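Local coordinates for NYN domain-containing protein (Vibrio parahaemolyticus, PDB 2QIP) that is of unknown function but may act as a nuclease on RNA, at residues Val96-Asp101 against Ser122-Arg127. Sequence-based numbering, arbitrary orientation.
With EDO (1,2-ethanediol), chain E.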
loop_
_atom_site.group_PDB
_atom_site.type_symbol
_atom_site.label_atom_id
_atom_site.label_comp_id
_atom_site.label_asym_id
_atom_site.label_seq_id
_atom_site.Cartn_x
_atom_site.Cartn_y
_atom_site.Cartn_z
ATOM N N VAL A 96 -0.784 -1.095 2.770
ATOM C CA VAL A 96 -0.409 0.316 2.881
ATOM C C VAL A 96 0.698 0.482 3.941
ATOM O O VAL A 96 1.720 1.119 3.689
ATOM C CB VAL A 96 -1.622 1.256 3.183
ATOM C CG1 VAL A 96 -1.128 2.669 3.523
ATOM C CG2 VAL A 96 -2.584 1.292 1.968
ATOM N N GLY A 97 0.518 -0.112 5.122
ATOM C CA GLY A 97 1.491 0.124 6.181
ATOM C C GLY A 97 2.847 -0.529 5.927
ATOM O O GLY A 97 3.894 0.043 6.249
ATOM N N ILE A 98 2.841 -1.715 5.323
ATOM C CA ILE A 98 4.090 -2.380 4.935
ATOM C C ILE A 98 4.826 -1.563 3.865
ATOM O O ILE A 98 6.057 -1.386 3.946
ATOM C CB ILE A 98 3.808 -3.843 4.480
ATOM C CG1 ILE A 98 3.449 -4.691 5.716
ATOM C CG2 ILE A 98 5.028 -4.461 3.753
ATOM C CD1 ILE A 98 2.944 -6.118 5.387
ATOM N N THR A 99 4.074 -1.027 2.897
ATOM C CA THR A 99 4.658 -0.189 1.866
ATOM C C THR A 99 5.318 1.040 2.484
ATOM O O THR A 99 6.467 1.370 2.151
ATOM C CB THR A 99 3.619 0.191 0.808
ATOM O OG1 THR A 99 3.137 -1.012 0.203
ATOM C CG2 THR A 99 4.198 1.084 -0.286
ATOM N N LEU A 100 4.598 1.724 3.381
ATOM C CA LEU A 100 5.163 2.919 4.036
ATOM C C LEU A 100 6.476 2.597 4.762
ATOM O O LEU A 100 7.473 3.313 4.629
ATOM C CB LEU A 100 4.167 3.479 5.044
ATOM C CG LEU A 100 2.943 4.158 4.452
ATOM C CD1 LEU A 100 1.966 4.428 5.587
ATOM C CD2 LEU A 100 3.302 5.437 3.718
ATOM N N ASP A 101 6.459 1.531 5.553
ATOM C CA ASP A 101 7.614 1.204 6.389
ATOM C C ASP A 101 8.796 0.675 5.573
ATOM O O ASP A 101 9.956 0.963 5.916
ATOM C CB ASP A 101 7.215 0.185 7.472
ATOM C CG ASP A 101 6.403 0.798 8.602
ATOM O OD1 ASP A 101 6.263 2.051 8.672
ATOM O OD2 ASP A 101 5.929 -0.007 9.447
ATOM N N SER A 122 4.979 -6.293 -5.684
ATOM C CA SER A 122 5.939 -6.146 -6.783
ATOM C C SER A 122 6.292 -4.680 -7.005
ATOM O O SER A 122 7.458 -4.362 -7.289
ATOM C CB SER A 122 5.377 -6.723 -8.087
ATOM O OG SER A 122 5.105 -8.090 -7.890
ATOM N N LEU A 123 5.297 -3.791 -6.897
ATOM C CA LEU A 123 5.582 -2.378 -7.120
ATOM C C LEU A 123 6.511 -1.819 -6.051
ATOM O O LEU A 123 7.335 -0.922 -6.321
ATOM C CB LEU A 123 4.312 -1.538 -7.188
ATOM C CG LEU A 123 3.573 -1.535 -8.538
ATOM C CD1 LEU A 123 2.977 -2.897 -8.867
ATOM C CD2 LEU A 123 2.490 -0.472 -8.542
ATOM N N LEU A 124 6.380 -2.352 -4.842
ATOM C CA LEU A 124 7.232 -1.925 -3.729
ATOM C C LEU A 124 8.664 -2.413 -3.925
ATOM O O LEU A 124 9.625 -1.648 -3.729
ATOM C CB LEU A 124 6.657 -2.438 -2.405
ATOM C CG LEU A 124 7.581 -2.363 -1.184
ATOM C CD1 LEU A 124 7.976 -0.917 -0.845
ATOM C CD2 LEU A 124 6.905 -3.077 -0.005
ATOM N N VAL A 125 8.815 -3.677 -4.337
ATOM C CA VAL A 125 10.144 -4.215 -4.607
ATOM C C VAL A 125 10.835 -3.358 -5.679
ATOM O O VAL A 125 11.991 -2.928 -5.508
ATOM C CB VAL A 125 10.039 -5.692 -5.041
ATOM C CG1 VAL A 125 11.364 -6.199 -5.599
ATOM C CG2 VAL A 125 9.515 -6.549 -3.861
ATOM N N GLU A 126 10.127 -3.106 -6.776
ATOM C CA GLU A 126 10.670 -2.295 -7.869
ATOM C C GLU A 126 11.094 -0.917 -7.355
ATOM O O GLU A 126 12.150 -0.418 -7.723
ATOM C CB GLU A 126 9.641 -2.157 -8.991
ATOM C CG GLU A 126 10.018 -1.206 -10.115
ATOM C CD GLU A 126 8.888 -1.054 -11.118
ATOM O OE1 GLU A 126 7.831 -0.479 -10.760
ATOM O OE2 GLU A 126 9.058 -1.540 -12.247
ATOM N N ARG A 127 10.273 -0.287 -6.519
ATOM C CA ARG A 127 10.573 1.082 -6.074
ATOM C C ARG A 127 11.797 1.103 -5.155
ATOM O O ARG A 127 12.599 2.038 -5.203
ATOM C CB ARG A 127 9.369 1.699 -5.370
ATOM C CG ARG A 127 9.404 3.225 -5.342
ATOM C CD ARG A 127 9.246 3.866 -6.724
ATOM N NE ARG A 127 8.025 3.442 -7.413
ATOM C CZ ARG A 127 6.879 4.134 -7.433
ATOM N NH1 ARG A 127 6.772 5.283 -6.796
ATOM N NH2 ARG A 127 5.808 3.640 -8.051
HETATM C C1 EDO E . 6.343 -3.967 -10.873
HETATM O O1 EDO E . 5.976 -2.728 -11.497
HETATM C C2 EDO E . 5.596 -5.072 -11.601
HETATM O O2 EDO E . 6.073 -5.110 -12.953
#
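T99 and L124 are the residues whose CA atoms come nearest, 6.4 Å apart, between two helical segments, 96-101 and 122-127, that run in roughly the same direction. This is a worked example of helix packing in a parallel alpha/beta fold: helix 95-105 leads into strand 111-115, and helix 122-132 follows it. One side chain does most of the bridging. With chi1 at 166°, CG of L124 swings away from the backbone N and both methyls reach T99, CD1 lying 4.1 Å from T99 O and CD2 4.1 Å from T99 CA. L124 thus rests chiefly on the backbone of T99. I98 adds a looser apolar touch, its CG2 4.4 Å from L124 CD2, while also packing on L15 of strand 10-17. T99 OG1, 4.3 Å from L124 CD2, is engaged within its own helix by a hydrogen bond to D95 O. The charged side chains of E126 and R127 do not touch segment 96-101: E126 OE1 accepts a 3.0 Å hydrogen bond from O1 of a 1,2-ethanediol, probably from the crystallisation liquor. With no hydrogen bond between them, the segments pack by van der Waals contact, whereas R127 forms salt bridges with D101 and E104 of the second subunit.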